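Endoglucanase (Clostridium thermocellum, PDB 2YIK) probably hydrolyses the internal beta-1,4-glucosidic bonds of cellulose as a glycoside hydrolase of family 9. Local coordinates at residues M48-A53 with N495-D500; A285-Y290 with C327-I332; C437-Y442 with G473-G478. One frame throughout, in Å; residues are numbered along the deposited sequence.

Interaction 1. Residues M48-A53 with N495-D500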
loop_
_atom_site.group_PDB
_atom_site.type_symbol
_atom_site.label_atom_id
_atom_site.label_comp_id
_atom_site.label_asym_id
_atom_site.label_seq_id
_atom_site.Cartn_x
_atom_site.Cartn_y
_atom_site.Cartn_z
ATOM N N MET A 48 -12.513 0.564 -2.509
ATOM C CA MET A 48 -12.060 -0.614 -1.774
ATOM C C MET A 48 -12.390 -1.951 -2.410
ATOM O O MET A 48 -11.740 -2.956 -2.113
ATOM C CB MET A 48 -12.581 -0.577 -0.334
ATOM C CG MET A 48 -11.897 0.492 0.494
ATOM S SD MET A 48 -12.521 0.704 2.172
ATOM C CE MET A 48 -13.829 1.826 1.890
ATOM N N PHE A 49 -13.381 -1.976 -3.292
ATOM C CA PHE A 49 -13.760 -3.230 -3.927
ATOM C C PHE A 49 -12.672 -3.866 -4.768
ATOM O O PHE A 49 -12.739 -5.057 -5.058
ATOM C CB PHE A 49 -15.035 -3.041 -4.745
ATOM C CG PHE A 49 -16.267 -3.055 -3.904
ATOM C CD1 PHE A 49 -16.916 -4.254 -3.613
ATOM C CD2 PHE A 49 -16.741 -1.880 -3.340
ATOM C CE1 PHE A 49 -18.019 -4.273 -2.758
ATOM C CE2 PHE A 49 -17.833 -1.887 -2.492
ATOM C CZ PHE A 49 -18.479 -3.086 -2.200
ATOM N N PHE A 50 -11.663 -3.089 -5.151
ATOM C CA PHE A 50 -10.577 -3.669 -5.927
ATOM C C PHE A 50 -9.858 -4.667 -5.040
ATOM O O PHE A 50 -9.376 -5.694 -5.506
ATOM C CB PHE A 50 -9.558 -2.621 -6.380
ATOM C CG PHE A 50 -8.368 -3.232 -7.073
ATOM C CD1 PHE A 50 -8.479 -3.728 -8.366
ATOM C CD2 PHE A 50 -7.141 -3.344 -6.417
ATOM C CE1 PHE A 50 -7.405 -4.365 -8.979
ATOM C CE2 PHE A 50 -6.065 -3.977 -7.019
ATOM C CZ PHE A 50 -6.188 -4.474 -8.309
ATOM N N TYR A 51 -9.788 -4.364 -3.752
ATOM C CA TYR A 51 -9.108 -5.257 -2.837
ATOM C C TYR A 51 -9.867 -6.568 -2.698
ATOM O O TYR A 51 -9.253 -7.632 -2.624
ATOM C CB TYR A 51 -8.891 -4.547 -1.501
ATOM C CG TYR A 51 -7.894 -3.421 -1.665
ATOM C CD1 TYR A 51 -6.549 -3.693 -1.928
ATOM C CD2 TYR A 51 -8.309 -2.088 -1.663
ATOM C CE1 TYR A 51 -5.641 -2.664 -2.194
ATOM C CE2 TYR A 51 -7.413 -1.053 -1.929
ATOM C CZ TYR A 51 -6.081 -1.346 -2.199
ATOM O OH TYR A 51 -5.204 -0.333 -2.512
ATOM N N ASP A 52 -11.196 -6.504 -2.699
ATOM C CA ASP A 52 -11.985 -7.727 -2.608
ATOM C C ASP A 52 -11.694 -8.605 -3.820
ATOM O O ASP A 52 -11.682 -9.834 -3.718
ATOM C CB ASP A 52 -13.484 -7.418 -2.572
ATOM C CG ASP A 52 -13.885 -6.618 -1.354
ATOM O OD1 ASP A 52 -13.301 -5.533 -1.146
ATOM O OD2 ASP A 52 -14.785 -7.072 -0.611
ATOM N N ALA A 53 -11.452 -7.971 -4.966
ATOM C CA ALA A 53 -11.180 -8.702 -6.197
ATOM C C ALA A 53 -9.814 -9.369 -6.205
ATOM O O ALA A 53 -9.580 -10.284 -6.994
ATOM C CB ALA A 53 -11.311 -7.770 -7.399
ATOM N N ASN A 495 -3.980 0.374 -18.795
ATOM C CA ASN A 495 -5.109 -0.303 -18.152
ATOM C C ASN A 495 -4.688 -1.248 -17.026
ATOM O O ASN A 495 -5.474 -2.083 -16.567
ATOM C CB ASN A 495 -5.970 -1.050 -19.179
ATOM C CG ASN A 495 -7.307 -0.352 -19.427
ATOM O OD1 ASN A 495 -8.166 -0.854 -20.158
ATOM N ND2 ASN A 495 -7.483 0.815 -18.816
ATOM N N GLU A 496 -3.441 -1.113 -16.594
ATOM C CA GLU A 496 -2.910 -1.912 -15.492
ATOM C C GLU A 496 -3.656 -1.509 -14.212
ATOM O O GLU A 496 -4.064 -0.351 -14.058
ATOM C CB GLU A 496 -1.413 -1.619 -15.329
ATOM C CG GLU A 496 -0.778 -2.049 -14.012
ATOM C CD GLU A 496 -0.522 -3.539 -13.926
ATOM O OE1 GLU A 496 -1.197 -4.310 -14.642
ATOM O OE2 GLU A 496 0.356 -3.938 -13.130
ATOM N N VAL A 497 -3.857 -2.475 -13.319
ATOM C CA VAL A 497 -4.516 -2.246 -12.030
ATOM C C VAL A 497 -3.656 -2.943 -10.969
ATOM O O VAL A 497 -3.010 -3.949 -11.259
ATOM C CB VAL A 497 -5.943 -2.844 -11.991
ATOM C CG1 VAL A 497 -6.843 -2.118 -12.982
ATOM C CG2 VAL A 497 -5.896 -4.335 -12.287
ATOM N N ALA A 498 -3.626 -2.412 -9.751
ATOM C CA ALA A 498 -2.811 -3.034 -8.706
ATOM C C ALA A 498 -3.146 -2.548 -7.309
ATOM O O ALA A 498 -3.736 -1.481 -7.140
ATOM C CB ALA A 498 -1.327 -2.797 -8.986
ATOM N N ILE A 499 -2.760 -3.334 -6.303
ATOM C CA ILE A 499 -3.032 -2.938 -4.938
ATOM C C ILE A 499 -2.325 -1.624 -4.602
ATOM O O ILE A 499 -2.865 -0.814 -3.853
ATOM C CB ILE A 499 -2.678 -4.074 -3.913
ATOM C CG1 ILE A 499 -1.248 -4.594 -4.100
ATOM C CG2 ILE A 499 -3.668 -5.216 -4.075
ATOM C CD1 ILE A 499 -0.173 -3.661 -3.581
ATOM N N ASP A 500 -1.147 -1.381 -5.176
ATOM C CA ASP A 500 -0.459 -0.124 -4.884
ATOM C C ASP A 500 -1.135 1.038 -5.609
ATOM O O ASP A 500 -1.115 2.164 -5.123
ATOM C CB ASP A 500 1.046 -0.205 -5.229
ATOM C CG ASP A 500 1.344 0.050 -6.698
ATOM O OD1 ASP A 500 1.246 -0.900 -7.504
ATOM O OD2 ASP A 500 1.683 1.203 -7.051
#
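The polar tie is a single one: the hydroxyl of Tyr51 donates to the backbone carbonyl of Ile499, with OH 2.7 Å from O. The hydroxyl lies in the carbonyl plane on a lone pair, with a C=O...donor angle of 142°. With CG anti to its carbonyl carbon (chi1 -68°), the ring of Tyr51 runs toward Ile499 and brings the hydroxyl to this carbonyl.

Ring against peptide comes next. The amide N of Ile499 lies near the plane of the Phe50 ring, at its edge, while Ala498 C meets Phe50 CE2 at 3.3 Å from an oblique direction. Ala498 sits at the N-cap position of helix 499-516, so Phe50 touches the chain just where it turns from loop into helix. The contact thus brings a helix from the start of the catalytic domain, 49-54, against its last helix, in the family 9 domain, whose known fold is an (alpha/alpha)6 barrel.

The rest is hydrocarbon. Phe50 CE1 meets Val497 CG2 at 3.6 Å, and the two side chains cross obliquely. Tyr51 CE1 comes within 3.7 Å of Ile499 CB, roughly at right angles to it. Beyond, Tyr51 also packs on Val134 and Ile157, and Ile499 on Pro126 and Ala130.

Interaction 2. Residues A285-Y290 with C327-I332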
loop_
_atom_site.group_PDB
_atom_site.type_symbol
_atom_site.label_atom_id
_atom_site.label_comp_id
_atom_site.label_asym_id
_atom_site.label_seq_id
_atom_site.Cartn_x
_atom_site.Cartn_y
_atom_site.Cartn_z
ATOM N N ALA A 285 8.603 3.176 9.105
ATOM C CA ALA A 285 8.238 2.280 10.203
ATOM C C ALA A 285 8.582 2.926 11.550
ATOM O O ALA A 285 7.779 2.908 12.485
ATOM C CB ALA A 285 8.972 0.956 10.063
ATOM N N ALA A 286 9.781 3.497 11.637
ATOM C CA ALA A 286 10.240 4.138 12.865
ATOM C C ALA A 286 9.308 5.266 13.293
ATOM O O ALA A 286 8.960 5.376 14.470
ATOM C CB ALA A 286 11.665 4.675 12.681
ATOM N N ALA A 287 8.906 6.100 12.339
ATOM C CA ALA A 287 8.009 7.213 12.638
ATOM C C ALA A 287 6.680 6.700 13.181
ATOM O O ALA A 287 6.165 7.225 14.161
ATOM C CB ALA A 287 7.768 8.056 11.389
ATOM N N TRP A 288 6.120 5.683 12.532
ATOM C CA TRP A 288 4.853 5.121 12.979
ATOM C C TRP A 288 4.979 4.450 14.339
ATOM O O TRP A 288 4.052 4.497 15.148
ATOM C CB TRP A 288 4.314 4.115 11.964
ATOM C CG TRP A 288 3.621 4.764 10.808
ATOM C CD1 TRP A 288 4.109 4.933 9.543
ATOM C CD2 TRP A 288 2.313 5.352 10.820
ATOM N NE1 TRP A 288 3.183 5.586 8.762
ATOM C CE2 TRP A 288 2.076 5.852 9.516
ATOM C CE3 TRP A 288 1.321 5.495 11.798
ATOM C CZ2 TRP A 288 0.877 6.494 9.175
ATOM C CZ3 TRP A 288 0.129 6.133 11.454
ATOM C CH2 TRP A 288 -0.081 6.621 10.151
ATOM N N LEU A 289 6.120 3.815 14.584
ATOM C CA LEU A 289 6.339 3.160 15.863
ATOM C C LEU A 289 6.481 4.185 16.988
ATOM O O LEU A 289 6.110 3.905 18.127
ATOM C CB LEU A 289 7.568 2.248 15.797
ATOM C CG LEU A 289 7.266 0.895 15.140
ATOM C CD1 LEU A 289 8.549 0.198 14.750
ATOM C CD2 LEU A 289 6.443 0.032 16.096
ATOM N N TYR A 290 7.004 5.372 16.678
ATOM C CA TYR A 290 7.127 6.385 17.721
ATOM C C TYR A 290 5.720 6.881 18.019
ATOM O O TYR A 290 5.355 7.088 19.175
ATOM C CB TYR A 290 7.993 7.569 17.286
ATOM C CG TYR A 290 8.080 8.636 18.363
ATOM C CD1 TYR A 290 8.942 8.493 19.456
ATOM C CD2 TYR A 290 7.248 9.758 18.329
ATOM C CE1 TYR A 290 8.968 9.441 20.489
ATOM C CE2 TYR A 290 7.266 10.705 19.350
ATOM C CZ TYR A 290 8.127 10.541 20.425
ATOM O OH TYR A 290 8.140 11.490 21.422
ATOM N N CYS A 327 5.446 13.347 6.388
ATOM C CA CYS A 327 4.143 13.713 6.937
ATOM C C CYS A 327 3.993 13.229 8.378
ATOM O O CYS A 327 3.531 13.969 9.248
ATOM C CB CYS A 327 3.009 13.113 6.094
ATOM S SG CYS A 327 2.738 13.887 4.487
ATOM N N ILE A 328 4.391 11.989 8.631
ATOM C CA ILE A 328 4.258 11.433 9.965
ATOM C C ILE A 328 5.185 12.128 10.962
ATOM O O ILE A 328 4.770 12.439 12.080
ATOM C CB ILE A 328 4.508 9.907 9.961
ATOM C CG1 ILE A 328 3.586 9.247 8.930
ATOM C CG2 ILE A 328 4.250 9.324 11.361
ATOM C CD1 ILE A 328 2.133 9.571 9.127
ATOM N N LEU A 329 6.427 12.377 10.556
ATOM C CA LEU A 329 7.371 13.064 11.423
ATOM C C LEU A 329 6.848 14.469 11.731
ATOM O O LEU A 329 7.033 14.982 12.829
ATOM C CB LEU A 329 8.757 13.137 10.767
ATOM C CG LEU A 329 9.537 11.816 10.744
ATOM C CD1 LEU A 329 10.860 11.999 10.016
ATOM C CD2 LEU A 329 9.787 11.348 12.172
ATOM N N ALA A 330 6.178 15.087 10.766
ATOM C CA ALA A 330 5.639 16.421 10.986
ATOM C C ALA A 330 4.462 16.367 11.963
ATOM O O ALA A 330 4.318 17.246 12.814
ATOM C CB ALA A 330 5.206 17.040 9.666
ATOM N N GLU A 331 3.620 15.344 11.836
ATOM C CA GLU A 331 2.478 15.198 12.735
ATOM C C GLU A 331 2.997 14.901 14.139
ATOM O O GLU A 331 2.422 15.345 15.119
ATOM C CB GLU A 331 1.548 14.076 12.255
ATOM C CG GLU A 331 0.896 14.372 10.912
ATOM C CD GLU A 331 -0.005 13.254 10.398
ATOM O OE1 GLU A 331 -0.443 12.393 11.187
ATOM O OE2 GLU A 331 -0.284 13.248 9.183
ATOM N N ILE A 332 4.091 14.152 14.224
ATOM C CA ILE A 332 4.699 13.817 15.504
ATOM C C ILE A 332 5.194 15.107 16.159
ATOM O O ILE A 332 5.015 15.324 17.359
ATOM C CB ILE A 332 5.877 12.833 15.298
ATOM C CG1 ILE A 332 5.321 11.422 15.083
ATOM C CG2 ILE A 332 6.850 12.898 16.474
ATOM C CD1 ILE A 332 6.346 10.424 14.611
#
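Ile328 and Ile332, the two isoleucines that press on helix 279-293, are joined by a backbone hydrogen bond, Ile332 N to Ile328 O at 2.8 Å. That helical turn spaces them along one face of helix 322-336. Across the interface everything is apolar or van der Waals; no hydrogen bond links the two segments.

Ala287 sits between the isoleucines, its CB 3.7 Å from Ile328 CG2, with Leu329 CD2 reaching it as well. The small methyl lets the backbones come close: the nearest CA atoms, those of Ala287 and Leu329, are 6.0 Å apart. Ile332 CD1 lies 3.2 Å from Ala287 O, so the methyl is pushed tightly against the helix backbone itself.

Trp288 offers a face of its indole to Ile328. CD1 of the isoleucine stands 3.2 Å above the ring plane, shifted toward the rim, and is nearest CZ2 at 3.3 Å. Further along, Tyr290, its CG anti to the backbone N (chi1 178°), brings CE2 to 3.6 Å from Ile332 CG2, while its hydroxyl is hydrogen-bonded to Glu296. The indole also makes edge-to-face pairs with Tyr139 and Trp284.

The segment axes are 9.2 Å apart and run in nearly the same direction, 28° from parallel, with helix 296-305 between them in sequence, as expected for same-layer neighbours in an (alpha/alpha)6 barrel.

Interaction 3. Residues C437-Y442 with G473-G478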
loop_
_atom_site.group_PDB
_atom_site.type_symbol
_atom_site.label_atom_id
_atom_site.label_comp_id
_atom_site.label_asym_id
_atom_site.label_seq_id
_atom_site.Cartn_x
_atom_site.Cartn_y
_atom_site.Cartn_z
ATOM N N CYS A 437 -13.970 8.072 -17.366
ATOM C CA CYS A 437 -13.795 7.830 -15.943
ATOM C C CYS A 437 -12.793 6.691 -15.839
ATOM O O CYS A 437 -13.004 5.609 -16.396
ATOM C CB CYS A 437 -15.112 7.425 -15.277
ATOM S SG CYS A 437 -14.935 7.088 -13.494
ATOM N N TYR A 438 -11.701 6.935 -15.126
ATOM C CA TYR A 438 -10.646 5.946 -14.987
ATOM C C TYR A 438 -10.788 4.969 -13.815
ATOM O O TYR A 438 -9.876 4.200 -13.521
ATOM C CB TYR A 438 -9.306 6.680 -14.954
ATOM C CG TYR A 438 -8.969 7.306 -16.294
ATOM C CD1 TYR A 438 -8.469 6.527 -17.332
ATOM C CD2 TYR A 438 -9.203 8.666 -16.542
ATOM C CE1 TYR A 438 -8.208 7.072 -18.589
ATOM C CE2 TYR A 438 -8.949 9.227 -17.798
ATOM C CZ TYR A 438 -8.449 8.422 -18.817
ATOM O OH TYR A 438 -8.179 8.957 -20.055
ATOM N N VAL A 439 -11.942 5.010 -13.158
ATOM C CA VAL A 439 -12.263 4.121 -12.045
ATOM C C VAL A 439 -13.296 3.174 -12.658
ATOM O O VAL A 439 -14.403 3.604 -12.985
ATOM C CB VAL A 439 -12.906 4.918 -10.889
ATOM C CG1 VAL A 439 -13.286 3.991 -9.745
ATOM C CG2 VAL A 439 -11.943 5.989 -10.413
ATOM N N VAL A 440 -12.962 1.898 -12.840
ATOM C CA VAL A 440 -13.936 1.027 -13.485
ATOM C C VAL A 440 -15.216 0.761 -12.688
ATOM O O VAL A 440 -15.195 0.629 -11.462
ATOM C CB VAL A 440 -13.282 -0.316 -13.997
ATOM C CG1 VAL A 440 -11.852 -0.433 -13.528
ATOM C CG2 VAL A 440 -14.112 -1.510 -13.592
ATOM N N GLY A 441 -16.334 0.732 -13.415
ATOM C CA GLY A 441 -17.638 0.474 -12.820
ATOM C C GLY A 441 -18.307 1.644 -12.121
ATOM O O GLY A 441 -19.462 1.555 -11.720
ATOM N N TYR A 442 -17.590 2.752 -11.988
ATOM C CA TYR A 442 -18.111 3.929 -11.305
ATOM C C TYR A 442 -19.210 4.661 -12.062
ATOM O O TYR A 442 -20.140 5.202 -11.458
ATOM C CB TYR A 442 -16.971 4.915 -11.039
ATOM C CG TYR A 442 -17.368 6.155 -10.262
ATOM C CD1 TYR A 442 -17.465 6.126 -8.871
ATOM C CD2 TYR A 442 -17.626 7.364 -10.914
ATOM C CE1 TYR A 442 -17.801 7.265 -8.146
ATOM C CE2 TYR A 442 -17.967 8.514 -10.196
ATOM C CZ TYR A 442 -18.048 8.454 -8.814
ATOM O OH TYR A 442 -18.350 9.584 -8.090
ATOM N N GLY A 473 -14.394 -0.118 -8.738
ATOM C CA GLY A 473 -13.424 0.662 -7.988
ATOM C C GLY A 473 -11.962 0.641 -8.366
ATOM O O GLY A 473 -11.161 1.351 -7.757
ATOM N N ALA A 474 -11.594 -0.163 -9.355
ATOM C CA ALA A 474 -10.199 -0.220 -9.772
ATOM C C ALA A 474 -9.801 1.070 -10.496
ATOM O O ALA A 474 -10.530 1.550 -11.367
ATOM C CB ALA A 474 -9.972 -1.417 -10.686
ATOM N N LEU A 475 -8.654 1.629 -10.119
ATOM C CA LEU A 475 -8.139 2.843 -10.751
ATOM C C LEU A 475 -7.049 2.364 -11.696
ATOM O O LEU A 475 -6.011 1.875 -11.251
ATOM C CB LEU A 475 -7.538 3.792 -9.711
ATOM C CG LEU A 475 -6.807 5.031 -10.241
ATOM C CD1 LEU A 475 -7.786 5.961 -10.936
ATOM C CD2 LEU A 475 -6.123 5.757 -9.083
ATOM N N VAL A 476 -7.286 2.483 -12.997
ATOM C CA VAL A 476 -6.302 2.029 -13.970
ATOM C C VAL A 476 -5.112 2.984 -14.093
ATOM O O VAL A 476 -5.152 4.114 -13.601
ATOM C CB VAL A 476 -6.955 1.842 -15.343
ATOM C CG1 VAL A 476 -8.109 0.843 -15.230
ATOM C CG2 VAL A 476 -7.453 3.182 -15.872
ATOM N N GLY A 477 -4.053 2.510 -14.743
ATOM C CA GLY A 477 -2.857 3.311 -14.928
ATOM C C GLY A 477 -3.158 4.763 -15.243
ATOM O O GLY A 477 -2.530 5.668 -14.695
ATOM N N GLY A 478 -4.115 4.989 -16.138
ATOM C CA GLY A 478 -4.482 6.347 -16.485
ATOM C C GLY A 478 -4.163 6.726 -17.913
ATOM O O GLY A 478 -3.688 5.893 -18.690
#
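Val439 and Leu475 are paired across a single beta bridge as a non-hydrogen-bonded antiparallel pair, their CA atoms 4.5 Å apart, with a backbone bond on each side of them. Val440 N donates to Ala474 O at 2.9 Å, and Val476 N donates to Tyr438 O at 3.2 Å, the latter almost straight at 163°. Gly473 N adds a third bond, to Val440 O at 2.9 Å. Two CA-H...O contacts accompany them, Val439 CA to Ala474 O (3.2 Å) and Leu475 CA to Tyr438 O.

The side chains fill in around this bridge. Val476 CG2 meets the edge of the Tyr438 ring, in its plane, 3.8 Å from CD1. Val440 CG1 packs against the methyl of Ala474 at 3.5 Å, and Val439 CG1 rests on the bare CA of Gly473.

Further out, a type II turn from Val439 to Tyr442 takes the first segment away, with Gly441 at the positive phi of its third position. His485 stacks edge-to-face with Tyr438, and Phe505 of helix 499-516 is touched by both Val439 and Leu475. The two segments also bracket the loop that holds His451, the predicted active-site residue, whose side chain is about 7 Å from that of Val476.

Although neither segment is a regular strand, the three bonds satisfy buried backbone amides and carbonyls, and apolar groups such as Val440 CG1 and Val476 CG2 lie against the acceptors.

In the fold
Along the chain, interaction 1 closes the long span from 48-53 to 495-500, and the other two are nested within it one after the other: 285-290 with 327-332 first, then 437-442 with 473-478. Interactions 1 and 3 are neighbours, centres about 9 Å apart, and touch where Phe50 meets Ala474 and Val497 meets Val476; helix 499-516 begins in interaction 1, and its Phe505 is touched by Val439 and Leu475 of interaction 3. Each also comes close to His451, the predicted active-site residue. Across the chain's centre, interaction 2 joins helices 279-293 and 322-336, its centre about 27 Å from that of interaction 1 and 31 Å from that of interaction 3. Interactions 1 and 3 therefore tie late loops and early helix together beside the probable catalytic region.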